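Local structure of HpcE (Thermus thermophilus, 1WZO) at residues Glu162-Tyr174 / Glu182-Glu194. The protein probably catalyses the isomerisation of 2-hydroxyhepta-2,4-diene-1,7-dioate. Sequence-based numbering, arbitrary orientation.
Sequences EVEDPQDLWLRAY and EGHTSRMLYSVAE
Thr185 OG1 is gripped twice by the loop leading into strand 170-175: it donates to Pro166 O at 2.6 Å and accepts from Leu169 N at 2.9 Å. Thr185 directly follows strand 178-184, at the open end of an antiparallel beta hairpin with strand 170-175, within the fumarylacetoacetate hydrolase domain. OG1 reaches both partners because it lies between its own backbone N and carbonyl carbon (chi1 65°), which leaves CG2 to meet Leu171 CD2. Thr185 N returns a nearly straight bond to Leu169 O, and two residues further along the hairpin Leu171 N bonds to Gly183 O and Gly183 N to Leu171 O, both at 2.7 Å. Leu169 O also lies 3.4 Å above the centre of the His184 ring, while Asp168 OD1 meets that ring at its edge, near CE1. On the same sheet face, Arg172 NE and Glu182 OE2 form a salt bridge, their chains side by side and pointing the same way. Ahead of strand 170-175, a type I turn, Asp165 to Asp168, presents Gln167 to the start of helix 192-200, where Ser191 and Glu194 form a capping box. Pro166 CB touches Val192 CG2 here, and both side chains rest on strand 94-104. Bent at chi2, Gln167 places OE1 2.8 Å from Val192 N. OE1 also accepts from a water that in turn accepts from Ala193 N. Gln167 NE2 donates weakly to Met188 SD, 3.4 Å away.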
# COMPACT_ATOMS: atom_id res chain seq x y z
N GLU B 162 7.01 5.57 -26.24
CA GLU B 162 8.10 5.31 -27.17
C GLU B 162 7.78 4.18 -28.15
O GLU B 162 8.16 4.24 -29.32
CB GLU B 162 9.40 4.99 -26.42
CG GLU B 162 10.05 6.23 -25.81
CD GLU B 162 11.37 5.95 -25.12
OE1 GLU B 162 12.10 5.05 -25.57
OE2 GLU B 162 11.67 6.64 -24.13
N VAL B 163 7.08 3.16 -27.68
CA VAL B 163 6.70 2.04 -28.54
C VAL B 163 5.47 2.45 -29.35
O VAL B 163 4.42 2.76 -28.79
CB VAL B 163 6.35 0.78 -27.72
CG1 VAL B 163 5.80 -0.30 -28.65
CG2 VAL B 163 7.59 0.28 -26.99
N GLU B 164 5.61 2.44 -30.67
CA GLU B 164 4.51 2.81 -31.54
C GLU B 164 3.60 1.63 -31.86
O GLU B 164 2.39 1.80 -32.04
CB GLU B 164 5.05 3.45 -32.82
CG GLU B 164 6.29 2.77 -33.39
CD GLU B 164 6.91 3.55 -34.53
OE1 GLU B 164 6.25 3.71 -35.59
OE2 GLU B 164 8.06 4.02 -34.38
N ASP B 165 4.17 0.43 -31.93
CA ASP B 165 3.41 -0.78 -32.21
C ASP B 165 4.04 -1.97 -31.51
O ASP B 165 5.11 -2.44 -31.89
CB ASP B 165 3.34 -1.03 -33.73
CG ASP B 165 2.60 -2.31 -34.08
OD1 ASP B 165 1.85 -2.83 -33.22
OD2 ASP B 165 2.76 -2.79 -35.22
N PRO B 166 3.38 -2.49 -30.46
CA PRO B 166 3.90 -3.64 -29.71
C PRO B 166 4.00 -4.93 -30.52
O PRO B 166 4.70 -5.85 -30.12
CB PRO B 166 2.92 -3.75 -28.54
CG PRO B 166 1.63 -3.33 -29.16
CD PRO B 166 2.06 -2.09 -29.95
N GLN B 167 3.30 -4.99 -31.65
CA GLN B 167 3.32 -6.18 -32.50
C GLN B 167 4.43 -6.08 -33.55
O GLN B 167 4.49 -6.89 -34.48
CB GLN B 167 1.97 -6.36 -33.20
CG GLN B 167 0.76 -6.28 -32.27
CD GLN B 167 0.84 -7.26 -31.10
OE1 GLN B 167 0.30 -6.99 -30.03
NE2 GLN B 167 1.50 -8.39 -31.31
N ASP B 168 5.31 -5.10 -33.39
CA ASP B 168 6.41 -4.92 -34.35
C ASP B 168 7.73 -4.63 -33.62
O ASP B 168 8.34 -3.58 -33.79
CB ASP B 168 6.05 -3.76 -35.29
CG ASP B 168 7.02 -3.63 -36.45
OD1 ASP B 168 7.31 -4.64 -37.12
OD2 ASP B 168 7.48 -2.49 -36.70
N LEU B 169 8.16 -5.59 -32.80
CA LEU B 169 9.40 -5.46 -32.03
C LEU B 169 10.20 -6.76 -32.07
O LEU B 169 9.62 -7.85 -31.99
CB LEU B 169 9.09 -5.13 -30.56
CG LEU B 169 8.26 -3.89 -30.22
CD1 LEU B 169 7.94 -3.89 -28.73
CD2 LEU B 169 9.02 -2.63 -30.60
N TRP B 170 11.52 -6.67 -32.21
CA TRP B 170 12.32 -7.89 -32.21
C TRP B 170 12.64 -8.29 -30.77
O TRP B 170 12.69 -7.44 -29.88
CB TRP B 170 13.62 -7.73 -33.02
CG TRP B 170 14.50 -6.55 -32.68
CD1 TRP B 170 14.69 -5.43 -33.45
CD2 TRP B 170 15.37 -6.39 -31.54
NE1 TRP B 170 15.62 -4.60 -32.86
CE2 TRP B 170 16.05 -5.16 -31.69
CE3 TRP B 170 15.63 -7.18 -30.41
CZ2 TRP B 170 16.98 -4.70 -30.76
CZ3 TRP B 170 16.56 -6.71 -29.47
CH2 TRP B 170 17.22 -5.48 -29.66
N LEU B 171 12.84 -9.59 -30.57
CA LEU B 171 13.16 -10.15 -29.26
C LEU B 171 14.49 -10.88 -29.35
O LEU B 171 14.73 -11.63 -30.30
CB LEU B 171 12.09 -11.16 -28.83
CG LEU B 171 10.63 -10.70 -28.83
CD1 LEU B 171 9.72 -11.91 -28.69
CD2 LEU B 171 10.40 -9.71 -27.70
N ARG B 172 15.35 -10.68 -28.36
CA ARG B 172 16.63 -11.36 -28.33
C ARG B 172 17.02 -11.78 -26.93
O ARG B 172 16.70 -11.09 -25.95
CB ARG B 172 17.72 -10.46 -28.92
CG ARG B 172 17.57 -10.25 -30.41
CD ARG B 172 18.49 -9.16 -30.92
NE ARG B 172 18.22 -8.87 -32.32
CZ ARG B 172 18.62 -7.78 -32.95
NH1 ARG B 172 19.32 -6.86 -32.31
NH2 ARG B 172 18.31 -7.60 -34.23
N ALA B 173 17.72 -12.90 -26.83
CA ALA B 173 18.18 -13.41 -25.55
C ALA B 173 19.61 -13.91 -25.69
O ALA B 173 19.93 -14.63 -26.64
CB ALA B 173 17.28 -14.53 -25.06
N TYR B 174 20.45 -13.52 -24.75
CA TYR B 174 21.84 -13.93 -24.74
C TYR B 174 22.14 -14.65 -23.43
O TYR B 174 21.62 -14.28 -22.37
CB TYR B 174 22.78 -12.72 -24.83
CG TYR B 174 22.56 -11.82 -26.02
CD1 TYR B 174 21.46 -10.96 -26.09
CD2 TYR B 174 23.49 -11.79 -27.07
CE1 TYR B 174 21.30 -10.09 -27.17
CE2 TYR B 174 23.33 -10.92 -28.15
CZ TYR B 174 22.24 -10.07 -28.19
OH TYR B 174 22.09 -9.20 -29.25
N GLU B 182 16.41 -15.39 -31.31
CA GLU B 182 15.86 -14.19 -31.92
C GLU B 182 14.40 -14.44 -32.26
O GLU B 182 14.06 -15.47 -32.84
CB GLU B 182 16.62 -13.81 -33.19
CG GLU B 182 18.01 -13.24 -32.96
CD GLU B 182 18.63 -12.69 -34.23
OE1 GLU B 182 18.81 -13.47 -35.20
OE2 GLU B 182 18.94 -11.48 -34.27
N GLY B 183 13.54 -13.50 -31.90
CA GLY B 183 12.13 -13.64 -32.19
C GLY B 183 11.54 -12.29 -32.55
O GLY B 183 12.25 -11.28 -32.53
N HIS B 184 10.26 -12.26 -32.86
CA HIS B 184 9.60 -11.01 -33.21
C HIS B 184 8.15 -11.02 -32.74
O HIS B 184 7.43 -12.00 -32.95
CB HIS B 184 9.69 -10.79 -34.72
CG HIS B 184 9.49 -9.37 -35.14
ND1 HIS B 184 8.25 -8.84 -35.42
CD2 HIS B 184 10.37 -8.35 -35.25
CE1 HIS B 184 8.37 -7.56 -35.68
NE2 HIS B 184 9.65 -7.23 -35.59
N THR B 185 7.72 -9.93 -32.12
CA THR B 185 6.37 -9.84 -31.59
C THR B 185 5.25 -9.89 -32.62
O THR B 185 4.08 -10.00 -32.26
CB THR B 185 6.18 -8.59 -30.71
OG1 THR B 185 6.31 -7.41 -31.50
CG2 THR B 185 7.23 -8.57 -29.60
N SER B 186 5.59 -9.81 -33.90
CA SER B 186 4.58 -9.86 -34.94
C SER B 186 4.04 -11.28 -35.08
O SER B 186 3.00 -11.50 -35.69
CB SER B 186 5.16 -9.40 -36.28
OG SER B 186 6.28 -10.19 -36.63
N ARG B 187 4.75 -12.23 -34.49
CA ARG B 187 4.36 -13.64 -34.55
C ARG B 187 3.44 -14.06 -33.40
O ARG B 187 3.14 -15.25 -33.25
CB ARG B 187 5.61 -14.51 -34.60
CG ARG B 187 6.49 -14.20 -35.81
CD ARG B 187 7.89 -14.75 -35.66
NE ARG B 187 8.76 -14.26 -36.73
CZ ARG B 187 10.08 -14.41 -36.76
NH1 ARG B 187 10.70 -15.02 -35.76
NH2 ARG B 187 10.78 -13.93 -37.78
N MET B 188 3.01 -13.10 -32.61
CA MET B 188 2.09 -13.37 -31.50
C MET B 188 0.80 -13.94 -32.08
O MET B 188 0.27 -13.40 -33.05
CB MET B 188 1.76 -12.08 -30.75
CG MET B 188 2.46 -11.91 -29.43
SD MET B 188 1.78 -10.48 -28.58
CE MET B 188 3.28 -9.61 -28.16
N LEU B 189 0.28 -15.02 -31.49
CA LEU B 189 -0.96 -15.60 -31.98
C LEU B 189 -2.11 -14.68 -31.61
O LEU B 189 -2.98 -14.39 -32.43
CB LEU B 189 -1.16 -17.00 -31.40
CG LEU B 189 -0.08 -18.00 -31.85
CD1 LEU B 189 -0.37 -19.36 -31.23
CD2 LEU B 189 -0.06 -18.10 -33.38
N TYR B 190 -2.11 -14.24 -30.35
CA TYR B 190 -3.10 -13.30 -29.86
C TYR B 190 -2.32 -12.02 -29.58
O TYR B 190 -1.32 -12.04 -28.86
CB TYR B 190 -3.74 -13.77 -28.55
CG TYR B 190 -4.84 -14.80 -28.69
CD1 TYR B 190 -4.58 -16.16 -28.63
CD2 TYR B 190 -6.16 -14.39 -28.88
CE1 TYR B 190 -5.60 -17.10 -28.74
CE2 TYR B 190 -7.20 -15.32 -28.99
CZ TYR B 190 -6.91 -16.67 -28.92
OH TYR B 190 -7.93 -17.58 -29.02
N SER B 191 -2.77 -10.91 -30.14
CA SER B 191 -2.09 -9.63 -29.95
C SER B 191 -2.31 -9.10 -28.54
O SER B 191 -3.17 -9.58 -27.80
CB SER B 191 -2.59 -8.60 -30.95
OG SER B 191 -3.95 -8.29 -30.70
N VAL B 192 -1.53 -8.09 -28.18
CA VAL B 192 -1.67 -7.45 -26.88
C VAL B 192 -3.11 -6.96 -26.75
O VAL B 192 -3.77 -7.18 -25.73
CB VAL B 192 -0.72 -6.24 -26.76
CG1 VAL B 192 -1.01 -5.49 -25.48
CG2 VAL B 192 0.73 -6.71 -26.80
N ALA B 193 -3.61 -6.31 -27.80
CA ALA B 193 -4.98 -5.80 -27.79
C ALA B 193 -6.00 -6.92 -27.59
O ALA B 193 -6.93 -6.78 -26.81
CB ALA B 193 -5.27 -5.06 -29.10
N GLU B 194 -5.83 -8.04 -28.29
CA GLU B 194 -6.76 -9.15 -28.15
C GLU B 194 -6.70 -9.77 -26.75
O GLU B 194 -7.73 -10.18 -26.20
CB GLU B 194 -6.49 -10.22 -29.21
CG GLU B 194 -6.81 -9.76 -30.63
CD GLU B 194 -6.42 -10.79 -31.66
OE1 GLU B 194 -5.25 -11.21 -31.65
OE2 GLU B 194 -7.29 -11.20 -32.46
O HOH W 1 -1.85 -5.21 -29.77
O HOH W 2 0.67 -9.53 -34.30